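PDB 5CUV: acidocalcisomal pyrophosphatase from Trypanosoma cruzi, which probably hydrolyses inorganic pyrophosphate to phosphate with magnesium as cofactor. Local coordinates for residues H102-L107 with E133-W138; T38-S43 with F84-V89. One frame throughout, in Å; residues are numbered along the deposited sequence.

Overall arrangement
Both contacts lie in the helical N-terminal region, more than 40 Å from the centre of the chain and away from the magnesium and malate sites. Contact 1 is buried: helices 97-106 and 132-141 face each other through sulfur, selenium and aromatic rings. Contact 2 is a surface contact in which a loop before helix 51-56 lies on the end of helix 73-87, through methyl groups and one ring. Neither has a hydrogen bond between its segments. Their centres are 14 Å apart, and Tyr-106, on helix 97-106, touches Thr-38, Leu-40 and Phe-87 of contact 2. A second subunit reaches residues of both.

Contact 1: H102-L107 with E133-W138; sequences HMCKYL and EKFWAW
Phe-135 meets Met-103 and Cys-104 of helix 97-106 with different parts of its ring. Met-103 is present as selenomethionine. Its chain is extended all the way, with CG anti to the backbone N (chi1 -180°), and this carries the terminal methyl across to Phe-135, where CE is 3.8 Å from CE2. The selenium SE is 4.8 Å from the centroid of the Phe-135 ring and 28° off its normal, an oblique Met-aromatic contact. Cys-104 approaches differently: its SG lies in the plane of the Phe-135 ring, at the edge, 4.0 Å from CE1. The same SG is 3.9 Å from Trp-138 CZ3, again at a ring edge, so one thiol sulfur serves two aromatic residues a helical turn apart.

These four side chains are all buried. Around them, Met-83 of helix 73-87 touches Met-103, while Met-119 and Ile-123 of helix 113-123 touch Trp-138. The outward sides of the two helices contrast with this interior, because His-102, Lys-105, Lys-134 and Ala-137 are exposed. The axes of the short helical segments 102-106 and 133-138 come no closer than 13.3 Å, with 43° between their directions; the extended selenomethionine and the two aromatic side chains span most of the gap, and the short Cys-104 meets the aromatic rings with its sulfur. Four helices round an apolar interior, with short strands 95-96 and 129-130 paired antiparallel, are consistent with a paired EF-hand-like domain.

Contact 2: T38-S43 with F84-V89; sequences TGLDTS and FSAFDV
Leu-40 and Thr-38 close on the methyl group of Ala-86 near the end of helix 73-87. Leu-40 CD1 is 3.7 Å from Ala-86 CB, and Thr-38 CG2 is 3.8 Å from the same carbon. Ala-86 points at the loop, and its small side chain lets the loop come close to the helix. The other partner of Leu-40 is Phe-87. Here CD1 sits over one face of the ring, 4.2 Å from its centroid and 14° off the normal, a CH-pi contact displaced toward the rim on the side of CD2 and CE2. The side chains cross at about a right angle, and the leucine touches the ring through CD1. The ring begins from a bond that does not aim at the loop, yet its outer end comes nearer.

The next shell helps to position these groups. Thr-38 OG1 accepts the N-H of Leu-40 at 3.2 Å and 149°, forming an ST turn; its chi1 of 66° sets OG1 between the backbone N and the carbonyl carbon, with CG2 left to meet Ala-86. Tyr-106 of helix 97-106 touches Leu-40 and Phe-87, and its OH hydrogen-bonds to Thr-38 O. Beyond the helix, the carboxylate of Asp-88 takes the backbone N-H groups of Leu-92 and Gly-93, one on each oxygen, which ties down the chain as it leaves Phe-87. Gly-39 O also makes a weak hydrogen bond to Ser-180 OG of the second subunit.

Across the two segments themselves the attraction is dispersive, with little directional demand: the methyl groups and the ring supply apolar contact, while hydrogen bonding by the loop is directed within it, in the ST turn, and to Tyr-106, with a weak bond to the second subunit.

Contact 1: H102-L107 with E133-W138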
# COMPACT_ATOMS: atom_id res chain seq x y z
N HIS A 102 20.14 -38.35 31.74
CA HIS A 102 20.10 -37.65 30.45
C HIS A 102 18.62 -37.40 30.17
O HIS A 102 18.22 -36.28 29.82
CB HIS A 102 20.66 -38.49 29.31
CG HIS A 102 22.05 -38.12 28.89
ND1 HIS A 102 23.16 -38.33 29.69
CD2 HIS A 102 22.53 -37.68 27.70
CE1 HIS A 102 24.25 -38.04 29.01
NE2 HIS A 102 23.90 -37.65 27.80
N MSE A 103 17.83 -38.47 30.31
CA MSE A 103 16.38 -38.39 30.11
C MSE A 103 15.84 -37.22 30.90
O MSE A 103 15.08 -36.45 30.36
CB MSE A 103 15.72 -39.69 30.55
CG MSE A 103 14.21 -39.70 30.37
SE MSE A 103 13.38 -41.40 30.66
CE MSE A 103 11.52 -40.83 30.52
N CYS A 104 16.24 -37.06 32.15
CA CYS A 104 15.72 -35.93 32.91
C CYS A 104 16.07 -34.59 32.32
O CYS A 104 15.23 -33.69 32.28
CB CYS A 104 16.24 -35.97 34.34
SG CYS A 104 15.29 -37.04 35.42
N LYS A 105 17.32 -34.46 31.85
CA LYS A 105 17.78 -33.21 31.27
C LYS A 105 17.10 -33.08 29.93
O LYS A 105 16.95 -31.98 29.38
CB LYS A 105 19.30 -33.19 31.14
CG LYS A 105 20.00 -32.98 32.52
CD LYS A 105 21.53 -32.74 32.42
CE LYS A 105 22.25 -32.97 33.79
NZ LYS A 105 23.76 -32.88 33.73
N TYR A 106 16.65 -34.19 29.40
CA TYR A 106 15.99 -34.08 28.14
C TYR A 106 14.58 -33.57 28.38
O TYR A 106 14.09 -32.81 27.58
CB TYR A 106 15.95 -35.43 27.47
CG TYR A 106 15.29 -35.47 26.13
CD1 TYR A 106 15.79 -34.73 25.05
CD2 TYR A 106 14.23 -36.34 25.91
CE1 TYR A 106 15.25 -34.89 23.76
CE2 TYR A 106 13.67 -36.50 24.66
CZ TYR A 106 14.18 -35.79 23.58
OH TYR A 106 13.60 -36.00 22.36
N LEU A 107 13.94 -33.95 29.49
CA LEU A 107 12.58 -33.54 29.77
C LEU A 107 12.46 -32.14 30.29
O LEU A 107 11.36 -31.68 30.62
CB LEU A 107 11.91 -34.46 30.74
CG LEU A 107 11.69 -35.80 30.07
CD1 LEU A 107 11.24 -36.81 31.11
CD2 LEU A 107 10.70 -35.66 28.92
N GLU A 133 8.47 -47.72 36.92
CA GLU A 133 7.66 -47.45 38.10
C GLU A 133 8.42 -46.70 39.16
O GLU A 133 7.87 -45.77 39.77
CB GLU A 133 7.13 -48.73 38.74
CG GLU A 133 5.89 -49.33 38.08
CD GLU A 133 4.81 -48.29 37.77
OE1 GLU A 133 4.65 -47.29 38.54
OE2 GLU A 133 4.12 -48.48 36.74
N LYS A 134 9.67 -47.09 39.40
CA LYS A 134 10.45 -46.40 40.42
C LYS A 134 10.80 -45.02 39.92
O LYS A 134 10.90 -44.09 40.71
CB LYS A 134 11.74 -47.16 40.76
CG LYS A 134 11.63 -48.10 41.98
CD LYS A 134 10.83 -47.48 43.18
CE LYS A 134 11.12 -48.23 44.50
NZ LYS A 134 11.70 -49.58 44.18
N PHE A 135 11.00 -44.89 38.61
CA PHE A 135 11.33 -43.60 38.04
C PHE A 135 10.12 -42.71 38.21
O PHE A 135 10.18 -41.69 38.90
CB PHE A 135 11.67 -43.72 36.55
CG PHE A 135 11.81 -42.39 35.85
CD1 PHE A 135 12.84 -41.51 36.18
CD2 PHE A 135 10.86 -41.99 34.87
CE1 PHE A 135 12.93 -40.24 35.57
CE2 PHE A 135 10.94 -40.74 34.26
CZ PHE A 135 11.97 -39.86 34.61
N TRP A 136 9.03 -43.15 37.59
CA TRP A 136 7.78 -42.40 37.64
C TRP A 136 7.38 -42.05 39.06
O TRP A 136 6.91 -40.97 39.31
CB TRP A 136 6.66 -43.17 36.91
CG TRP A 136 5.35 -42.45 36.89
CD1 TRP A 136 4.18 -42.88 37.45
CD2 TRP A 136 5.07 -41.13 36.36
NE1 TRP A 136 3.19 -41.92 37.31
CE2 TRP A 136 3.71 -40.84 36.65
CE3 TRP A 136 5.83 -40.18 35.68
CZ2 TRP A 136 3.09 -39.64 36.28
CZ3 TRP A 136 5.23 -38.97 35.31
CH2 TRP A 136 3.86 -38.72 35.62
N ALA A 137 7.61 -42.94 40.01
CA ALA A 137 7.26 -42.67 41.41
C ALA A 137 8.10 -41.52 41.95
O ALA A 137 7.63 -40.66 42.70
CB ALA A 137 7.50 -43.90 42.24
N TRP A 138 9.35 -41.51 41.54
CA TRP A 138 10.27 -40.46 41.99
C TRP A 138 9.93 -39.09 41.37
O TRP A 138 9.97 -38.08 42.07
CB TRP A 138 11.73 -40.84 41.64
CG TRP A 138 12.70 -39.71 41.93
CD1 TRP A 138 13.14 -39.29 43.16
CD2 TRP A 138 13.24 -38.81 40.98
NE1 TRP A 138 13.93 -38.18 43.03
CE2 TRP A 138 14.01 -37.85 41.70
CE3 TRP A 138 13.16 -38.69 39.59
CZ2 TRP A 138 14.69 -36.80 41.07
CZ3 TRP A 138 13.83 -37.63 38.96
CH2 TRP A 138 14.59 -36.71 39.70

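Contact 2: T38-S43 with F84-V89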
# COMPACT_ATOMS: atom_id res chain seq x y z
N THR A 38 8.46 -38.86 21.19
CA THR A 38 9.55 -38.70 22.14
C THR A 38 10.62 -37.80 21.57
O THR A 38 11.37 -37.20 22.32
CB THR A 38 10.25 -40.04 22.44
OG1 THR A 38 10.90 -40.50 21.25
CG2 THR A 38 9.23 -41.09 22.92
N GLY A 39 10.71 -37.71 20.25
CA GLY A 39 11.74 -36.88 19.66
C GLY A 39 13.06 -37.61 19.37
O GLY A 39 14.07 -36.97 19.08
N LEU A 40 13.05 -38.93 19.43
CA LEU A 40 14.21 -39.78 19.16
C LEU A 40 13.72 -40.77 18.09
O LEU A 40 12.52 -41.03 17.98
CB LEU A 40 14.60 -40.54 20.44
CG LEU A 40 14.62 -39.80 21.79
CD1 LEU A 40 14.71 -40.82 22.90
CD2 LEU A 40 15.80 -38.82 21.88
N ASP A 41 14.63 -41.33 17.30
CA ASP A 41 14.26 -42.29 16.24
C ASP A 41 13.58 -43.57 16.74
O ASP A 41 14.17 -44.33 17.52
CB ASP A 41 15.50 -42.65 15.45
CG ASP A 41 16.15 -41.43 14.80
OD1 ASP A 41 15.69 -41.04 13.70
OD2 ASP A 41 17.09 -40.85 15.39
N THR A 42 12.34 -43.83 16.30
CA THR A 42 11.61 -45.04 16.74
C THR A 42 10.83 -45.73 15.60
O THR A 42 11.25 -45.70 14.44
CB THR A 42 10.61 -44.70 17.92
OG1 THR A 42 11.31 -43.96 18.93
CG2 THR A 42 10.04 -46.00 18.57
N SER A 43 9.71 -46.37 15.95
CA SER A 43 8.85 -47.09 14.99
C SER A 43 7.38 -46.93 15.38
O SER A 43 7.05 -46.96 16.58
CB SER A 43 9.18 -48.59 14.98
OG SER A 43 10.56 -48.84 15.21
N PHE A 84 10.30 -43.46 28.29
CA PHE A 84 11.22 -44.33 29.02
C PHE A 84 11.72 -45.46 28.19
O PHE A 84 12.89 -45.80 28.23
CB PHE A 84 10.54 -44.96 30.21
CG PHE A 84 11.47 -45.71 31.09
CD1 PHE A 84 12.19 -45.05 32.08
CD2 PHE A 84 11.63 -47.09 30.94
CE1 PHE A 84 13.05 -45.75 32.92
CE2 PHE A 84 12.48 -47.80 31.77
CZ PHE A 84 13.20 -47.13 32.76
N SER A 85 10.80 -46.04 27.44
CA SER A 85 11.14 -47.17 26.58
C SER A 85 12.00 -46.66 25.42
O SER A 85 12.90 -47.35 24.94
CB SER A 85 9.86 -47.84 26.09
OG SER A 85 10.12 -48.93 25.25
N ALA A 86 11.74 -45.44 24.98
CA ALA A 86 12.54 -44.90 23.89
C ALA A 86 13.99 -44.95 24.33
O ALA A 86 14.84 -45.50 23.63
CB ALA A 86 12.14 -43.45 23.56
N PHE A 87 14.27 -44.37 25.50
CA PHE A 87 15.61 -44.30 26.05
C PHE A 87 16.15 -45.68 26.36
O PHE A 87 17.35 -45.86 26.51
CB PHE A 87 15.60 -43.43 27.29
CG PHE A 87 15.90 -41.96 27.02
CD1 PHE A 87 17.20 -41.53 26.79
CD2 PHE A 87 14.87 -41.02 27.01
CE1 PHE A 87 17.47 -40.19 26.55
CE2 PHE A 87 15.11 -39.67 26.77
CZ PHE A 87 16.41 -39.24 26.55
N ASP A 88 15.25 -46.65 26.44
CA ASP A 88 15.59 -48.06 26.70
C ASP A 88 15.85 -48.78 25.38
O ASP A 88 15.12 -49.73 25.01
CB ASP A 88 14.43 -48.74 27.43
CG ASP A 88 14.73 -50.16 27.80
OD1 ASP A 88 15.92 -50.58 27.67
OD2 ASP A 88 13.77 -50.85 28.25
N VAL A 89 16.89 -48.32 24.68
CA VAL A 89 17.31 -48.82 23.36
C VAL A 89 17.64 -50.30 23.31
O VAL A 89 17.34 -50.99 22.35
CB VAL A 89 18.55 -48.07 22.81
CG1 VAL A 89 19.61 -47.91 23.91
CG2 VAL A 89 19.14 -48.85 21.62